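Local coordinates for alanyl-tRNA synthetase (Aquifex aeolicus, PDB 3G98), which attaches alanine to its cognate tRNA, its C-Ala domain probably bringing aminoacylation and editing together on one tRNA, at residues A[45-56]-A[85-96]. Numbering follows the deposited sequence.
Sequences RKGDKINFVIGV and ADLAQGGGKAPD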
ATOM      1  N   ARG A  45       6.041  -4.227 -10.058  1.00 18.43           N
ATOM      2  CA  ARG A  45       5.772  -4.105 -11.479  1.00 21.52           C
ATOM      3  C   ARG A  45       6.260  -5.366 -12.179  1.00 35.90           C
ATOM      4  O   ARG A  45       7.427  -5.747 -12.047  1.00 25.04           O
ATOM      5  CB  ARG A  45       6.492  -2.893 -12.067  1.00 25.19           C
ATOM      6  CG  ARG A  45       6.072  -2.611 -13.493  1.00 23.75           C
ATOM      7  CD  ARG A  45       6.934  -1.568 -14.183  1.00 29.56           C
ATOM      8  NE  ARG A  45       6.474  -1.391 -15.561  1.00 31.72           N
ATOM      9  CZ  ARG A  45       6.145  -0.226 -16.109  1.00 32.44           C
ATOM     10  NH1 ARG A  45       6.262   0.898 -15.416  1.00 26.29           N
ATOM     11  NH2 ARG A  45       5.721  -0.187 -17.363  1.00 28.48           N
ATOM     12  N   LYS A  46       5.362  -6.013 -12.913  1.00 25.13           N
ATOM     13  CA  LYS A  46       5.750  -7.101 -13.807  1.00 30.75           C
ATOM     14  C   LYS A  46       5.310  -6.739 -15.217  1.00 33.01           C
ATOM     15  O   LYS A  46       4.166  -6.993 -15.608  1.00 28.66           O
ATOM     16  CB  LYS A  46       5.124  -8.425 -13.363  1.00 26.93           C
ATOM     17  CG  LYS A  46       5.742  -8.988 -12.083  1.00 31.97           C
ATOM     18  CD  LYS A  46       4.881 -10.074 -11.448  1.00 42.73           C
ATOM     19  CE  LYS A  46       5.216 -11.462 -11.976  1.00 42.84           C
ATOM     20  NZ  LYS A  46       4.581 -12.525 -11.137  1.00 41.89           N
ATOM     21  N   GLY A  47       6.218  -6.120 -15.968  1.00 28.28           N
ATOM     22  CA  GLY A  47       5.895  -5.643 -17.305  1.00 29.91           C
ATOM     23  C   GLY A  47       4.820  -4.577 -17.235  1.00 23.96           C
ATOM     24  O   GLY A  47       5.012  -3.534 -16.614  1.00 29.33           O
ATOM     25  N   ASP A  48       3.683  -4.836 -17.868  1.00 22.17           N
ATOM     26  CA  ASP A  48       2.611  -3.845 -17.917  1.00 28.09           C
ATOM     27  C   ASP A  48       1.541  -4.073 -16.851  1.00 29.63           C
ATOM     28  O   ASP A  48       0.467  -3.462 -16.888  1.00 23.35           O
ATOM     29  CB  ASP A  48       1.991  -3.791 -19.316  1.00 41.16           C
ATOM     30  CG  ASP A  48       2.855  -3.029 -20.306  1.00 52.57           C
ATOM     31  OD1 ASP A  48       3.592  -2.109 -19.876  1.00 44.84           O
ATOM     32  OD2 ASP A  48       2.794  -3.348 -21.513  1.00 44.81           O
ATOM     33  N   LYS A  49       1.842  -4.947 -15.895  1.00 29.27           N
ATOM     34  CA  LYS A  49       0.934  -5.186 -14.779  1.00 22.66           C
ATOM     35  C   LYS A  49       1.562  -4.711 -13.475  1.00 29.61           C
ATOM     36  O   LYS A  49       2.790  -4.614 -13.361  1.00 26.63           O
ATOM     37  CB  LYS A  49       0.580  -6.672 -14.682  1.00 32.17           C
ATOM     38  CG  LYS A  49      -0.101  -7.223 -15.928  1.00 42.22           C
ATOM     39  CD  LYS A  49      -1.309  -6.375 -16.315  1.00 48.27           C
ATOM     40  CE  LYS A  49      -1.916  -6.837 -17.636  1.00 49.05           C
ATOM     41  NZ  LYS A  49      -2.335  -8.259 -17.574  1.00 50.22           N
ATOM     42  N   ILE A  50       0.720  -4.422 -12.489  1.00 22.79           N
ATOM     43  CA  ILE A  50       1.224  -4.057 -11.177  1.00 20.74           C
ATOM     44  C   ILE A  50       0.382  -4.699 -10.057  1.00 21.49           C
ATOM     45  O   ILE A  50      -0.851  -4.680 -10.083  1.00 25.41           O
ATOM     46  CB  ILE A  50       1.322  -2.511 -11.019  1.00 20.11           C
ATOM     47  CG1 ILE A  50       1.876  -2.123  -9.650  1.00 21.39           C
ATOM     48  CG2 ILE A  50      -0.049  -1.843 -11.252  1.00 25.70           C
ATOM     49  CD1 ILE A  50       2.362  -0.677  -9.604  1.00 20.67           C
ATOM     50  N   ASN A  51       1.069  -5.300  -9.100  1.00 17.80           N
ATOM     51  CA  ASN A  51       0.423  -5.859  -7.921  0.50 19.73           C
ATOM     52  C   ASN A  51       0.796  -4.973  -6.743  1.00 19.24           C
ATOM     53  O   ASN A  51       1.919  -4.490  -6.673  1.00 21.88           O
ATOM     54  CB  ASN A  51       0.896  -7.302  -7.695  0.50 21.33           C
ATOM     55  CG  ASN A  51       0.187  -7.981  -6.533  0.50 18.32           C
ATOM     56  OD1 ASN A  51       0.507  -7.745  -5.372  0.50 19.34           O
ATOM     57  ND2 ASN A  51      -0.776  -8.847  -6.850  0.50 19.84           N
ATOM     58  N   PHE A  52      -0.141  -4.756  -5.827  1.00 19.73           N
ATOM     59  CA  PHE A  52       0.116  -3.827  -4.740  1.00 19.92           C
ATOM     60  C   PHE A  52      -0.520  -4.269  -3.419  1.00 20.31           C
ATOM     61  O   PHE A  52      -1.524  -4.985  -3.399  1.00 18.26           O
ATOM     62  CB  PHE A  52      -0.337  -2.409  -5.125  1.00 17.40           C
ATOM     63  CG  PHE A  52      -1.724  -2.348  -5.676  1.00 21.37           C
ATOM     64  CD1 PHE A  52      -1.960  -2.578  -7.032  1.00 24.59           C
ATOM     65  CD2 PHE A  52      -2.805  -2.089  -4.841  1.00 27.30           C
ATOM     66  CE1 PHE A  52      -3.235  -2.536  -7.553  1.00 25.72           C
ATOM     67  CE2 PHE A  52      -4.098  -2.054  -5.352  1.00 26.43           C
ATOM     68  CZ  PHE A  52      -4.314  -2.279  -6.714  1.00 26.50           C
ATOM     69  N   VAL A  53       0.082  -3.825  -2.324  1.00 19.70           N
ATOM     70  CA  VAL A  53      -0.345  -4.218  -0.991  1.00 17.48           C
ATOM     71  C   VAL A  53      -0.351  -3.000  -0.073  1.00 22.23           C
ATOM     72  O   VAL A  53       0.522  -2.133  -0.162  1.00 21.67           O
ATOM     73  CB  VAL A  53       0.624  -5.250  -0.383  1.00 20.51           C
ATOM     74  CG1 VAL A  53       0.281  -5.519   1.094  1.00 21.54           C
ATOM     75  CG2 VAL A  53       0.636  -6.556  -1.207  1.00 24.24           C
ATOM     76  N   ILE A  54      -1.336  -2.952   0.808  1.00 21.64           N
ATOM     77  CA  ILE A  54      -1.366  -1.981   1.896  1.00 21.11           C
ATOM     78  C   ILE A  54      -1.394  -2.772   3.190  1.00 22.56           C
ATOM     79  O   ILE A  54      -2.268  -3.620   3.387  1.00 20.79           O
ATOM     80  CB  ILE A  54      -2.620  -1.080   1.836  1.00 22.66           C
ATOM     81  CG1 ILE A  54      -2.655  -0.265   0.542  1.00 27.31           C
ATOM     82  CG2 ILE A  54      -2.661  -0.141   3.054  1.00 24.43           C
ATOM     83  CD1 ILE A  54      -1.897   1.022   0.616  1.00 30.95           C
ATOM     84  N   GLY A  55      -0.410  -2.525   4.048  1.00 20.71           N
ATOM     85  CA  GLY A  55      -0.393  -3.119   5.384  1.00 23.60           C
ATOM     86  C   GLY A  55      -0.280  -2.006   6.401  1.00 24.70           C
ATOM     87  O   GLY A  55       0.462  -1.049   6.189  1.00 23.44           O
ATOM     88  N   VAL A  56      -1.027  -2.108   7.496  1.00 19.47           N
ATOM     89  CA  VAL A  56      -0.950  -1.092   8.540  1.00 19.03           C
ATOM     90  C   VAL A  56      -0.674  -1.745   9.893  1.00 20.64           C
ATOM     91  O   VAL A  56      -0.980  -2.923  10.093  1.00 30.00           O
ATOM     92  CB  VAL A  56      -2.229  -0.187   8.610  1.00 36.88           C
ATOM     93  CG1 VAL A  56      -2.532   0.451   7.253  1.00 27.26           C
ATOM     94  CG2 VAL A  56      -3.426  -0.960   9.103  1.00 30.19           C
ATOM     95  N   ALA A  85      -8.825  -5.034   7.435  1.00 29.59           N
ATOM     96  CA  ALA A  85      -8.507  -3.663   7.814  1.00 28.49           C
ATOM     97  C   ALA A  85      -7.005  -3.424   8.009  1.00 20.26           C
ATOM     98  O   ALA A  85      -6.536  -2.295   7.870  1.00 25.77           O
ATOM     99  CB  ALA A  85      -9.291  -3.253   9.072  1.00 36.53           C
ATOM    100  N   ASP A  86      -6.255  -4.475   8.335  1.00 20.55           N
ATOM    101  CA  ASP A  86      -4.831  -4.289   8.622  1.00 21.10           C
ATOM    102  C   ASP A  86      -3.914  -4.684   7.469  1.00 21.48           C
ATOM    103  O   ASP A  86      -2.744  -4.297   7.454  1.00 20.45           O
ATOM    104  CB  ASP A  86      -4.417  -5.013   9.907  1.00 20.86           C
ATOM    105  CG  ASP A  86      -4.517  -6.522   9.783  1.00 32.36           C
ATOM    106  OD1 ASP A  86      -5.602  -7.024   9.415  1.00 30.25           O
ATOM    107  OD2 ASP A  86      -3.504  -7.206  10.055  1.00 31.13           O
ATOM    108  N   LEU A  87      -4.455  -5.435   6.509  1.00 25.36           N
ATOM    109  CA  LEU A  87      -3.681  -5.920   5.365  1.00 17.87           C
ATOM    110  C   LEU A  87      -4.580  -6.262   4.169  1.00 23.43           C
ATOM    111  O   LEU A  87      -5.463  -7.133   4.244  1.00 22.75           O
ATOM    112  CB  LEU A  87      -2.840  -7.135   5.763  1.00 20.17           C
ATOM    113  CG  LEU A  87      -1.774  -7.635   4.780  1.00 27.33           C
ATOM    114  CD1 LEU A  87      -0.671  -6.595   4.585  1.00 23.04           C
ATOM    115  CD2 LEU A  87      -1.181  -8.965   5.241  1.00 27.30           C
ATOM    116  N   ALA A  88      -4.332  -5.585   3.058  1.00 20.64           N
ATOM    117  CA  ALA A  88      -5.138  -5.774   1.843  1.00 18.68           C
ATOM    118  C   ALA A  88      -4.242  -5.746   0.602  1.00 21.21           C
ATOM    119  O   ALA A  88      -3.132  -5.227   0.650  1.00 21.25           O
ATOM    120  CB  ALA A  88      -6.208  -4.694   1.758  1.00 19.39           C
ATOM    121  N   GLN A  89      -4.724  -6.304  -0.508  1.00 19.48           N
ATOM    122  CA  GLN A  89      -3.889  -6.491  -1.693  1.00 20.10           C
ATOM    123  C   GLN A  89      -4.736  -6.438  -2.959  1.00 18.80           C
ATOM    124  O   GLN A  89      -5.936  -6.727  -2.924  1.00 19.15           O
ATOM    125  CB  GLN A  89      -3.143  -7.834  -1.584  1.00 25.56           C
ATOM    126  CG  GLN A  89      -2.277  -8.235  -2.778  1.00 33.48           C
ATOM    127  CD  GLN A  89      -1.288  -9.351  -2.421  1.00 40.52           C
ATOM    128  OE1 GLN A  89      -1.552 -10.166  -1.534  1.00 33.26           O
ATOM    129  NE2 GLN A  89      -0.143  -9.376  -3.101  1.00 35.83           N
ATOM    130  N   GLY A  90      -4.114  -6.069  -4.074  1.00 22.06           N
ATOM    131  CA  GLY A  90      -4.832  -6.007  -5.346  1.00 25.45           C
ATOM    132  C   GLY A  90      -3.910  -6.047  -6.551  1.00 24.43           C
ATOM    133  O   GLY A  90      -2.677  -6.028  -6.419  1.00 19.99           O
ATOM    134  N   GLY A  91      -4.517  -6.114  -7.731  1.00 23.08           N
ATOM    135  CA  GLY A  91      -3.770  -6.078  -8.981  1.00 27.70           C
ATOM    136  C   GLY A  91      -4.377  -5.025  -9.886  1.00 25.13           C
ATOM    137  O   GLY A  91      -5.561  -4.686  -9.755  1.00 29.18           O
ATOM    138  N   GLY A  92      -3.564  -4.493 -10.791  1.00 22.86           N
ATOM    139  CA  GLY A  92      -3.999  -3.419 -11.673  1.00 24.11           C
ATOM    140  C   GLY A  92      -3.232  -3.399 -12.978  1.00 26.93           C
ATOM    141  O   GLY A  92      -2.303  -4.189 -13.171  1.00 27.42           O
ATOM    142  N   LYS A  93      -3.615  -2.478 -13.861  1.00 25.72           N
ATOM    143  CA  LYS A  93      -3.106  -2.440 -15.231  1.00 28.83           C
ATOM    144  C   LYS A  93      -2.248  -1.210 -15.526  1.00 38.95           C
ATOM    145  O   LYS A  93      -1.803  -1.023 -16.656  1.00 28.37           O
ATOM    146  CB  LYS A  93      -4.275  -2.451 -16.224  1.00 35.77           C
ATOM    147  CG  LYS A  93      -5.517  -3.193 -15.753  1.00 54.80           C
ATOM    148  CD  LYS A  93      -6.767  -2.589 -16.387  1.00 59.44           C
ATOM    149  CE  LYS A  93      -8.019  -2.859 -15.556  1.00 53.83           C
ATOM    150  NZ  LYS A  93      -9.115  -1.896 -15.891  1.00 58.12           N
ATOM    151  N   ALA A  94      -2.017  -0.366 -14.525  1.00 23.40           N
ATOM    152  CA  ALA A  94      -1.310   0.893 -14.773  1.00 21.10           C
ATOM    153  C   ALA A  94      -0.082   1.092 -13.883  1.00 23.73           C
ATOM    154  O   ALA A  94      -0.108   1.912 -12.959  1.00 26.06           O
ATOM    155  CB  ALA A  94      -2.269   2.078 -14.625  1.00 26.21           C
ATOM    156  N   PRO A  95       1.015   0.375 -14.176  1.00 27.25           N
ATOM    157  CA  PRO A  95       2.201   0.456 -13.313  1.00 29.64           C
ATOM    158  C   PRO A  95       2.775   1.863 -13.248  1.00 31.45           C
ATOM    159  O   PRO A  95       3.272   2.288 -12.198  1.00 29.12           O
ATOM    160  CB  PRO A  95       3.205  -0.478 -13.995  1.00 29.79           C
ATOM    161  CG  PRO A  95       2.399  -1.343 -14.891  1.00 27.68           C
ATOM    162  CD  PRO A  95       1.224  -0.527 -15.321  1.00 31.83           C
ATOM    163  N   ASP A  96       2.687   2.589 -14.358  1.00 23.85           N
ATOM    164  CA  ASP A  96       3.261   3.934 -14.434  1.00 21.71           C
ATOM    165  C   ASP A  96       2.551   4.932 -13.533  1.00 24.74           C
ATOM    166  O   ASP A  96       3.001   6.069 -13.376  1.00 24.76           O
ATOM    167  CB  ASP A  96       3.243   4.443 -15.872  1.00 24.53           C
ATOM    168  CG  ASP A  96       4.251   3.740 -16.742  1.00 42.27           C
ATOM    169  OD1 ASP A  96       5.193   3.126 -16.195  1.00 37.25           O
ATOM    170  OD2 ASP A  96       4.098   3.801 -17.978  1.00 49.06           O
TER
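Arg45 sets CG opposite its backbone N (chi1 -171°) and runs extended from CG to NE, reaching across Pro95 to Asp96, while Phe52, its CG set between backbone N and carbonyl carbon (chi1 50°), lays its ring over Gly90. The Phe52 contact lies within the antiparallel pair of strands 49-56 and 87-92 in the mixed sheet of the DHHA1 domain; the Arg45 contact closes the end beyond it. Paired backbone bonds join Ile50 to Gly92, Phe52 to Gly90 and Ile54 to Ala88, and Val56 N adds a bond to Asp86 O. Gly90 CA sits 4.2 Å from the Phe52 ring centroid in a CH-pi contact; the absence of a side chain lets it come this close. Ile70 of helix 66-76 packs against Phe52, Ile54 and Ala88 on this face, whereas Asn51 and Val53 face helix 21-31. There Gln89 NE2 donates to a lone pair of Asn51 OD1 at 2.9 Å, the amide planes 80° apart, and also binds Pro21 O; its chain runs past Val53 CG2.

Beyond the strand end, Pro95 CB lies over one guanidinium face of Arg45, 3.6 Å from CZ, and Pro95 CD rests 3.4 Å from Asp48 O. Arg45 NE bonds Gly47 O at 2.8 Å, tying the guanidinium to the type II' turn, and NH2 makes a long salt bridge to Asp48. An alanine here would probably leave Asp96 without its charge partner and Pro95 CB without the guanidinium against it. Arg45 NH1 meets Asp96 OD1 on its syn side at 2.6 Å, close to the guanidinium plane though tilted from that of the carboxylate.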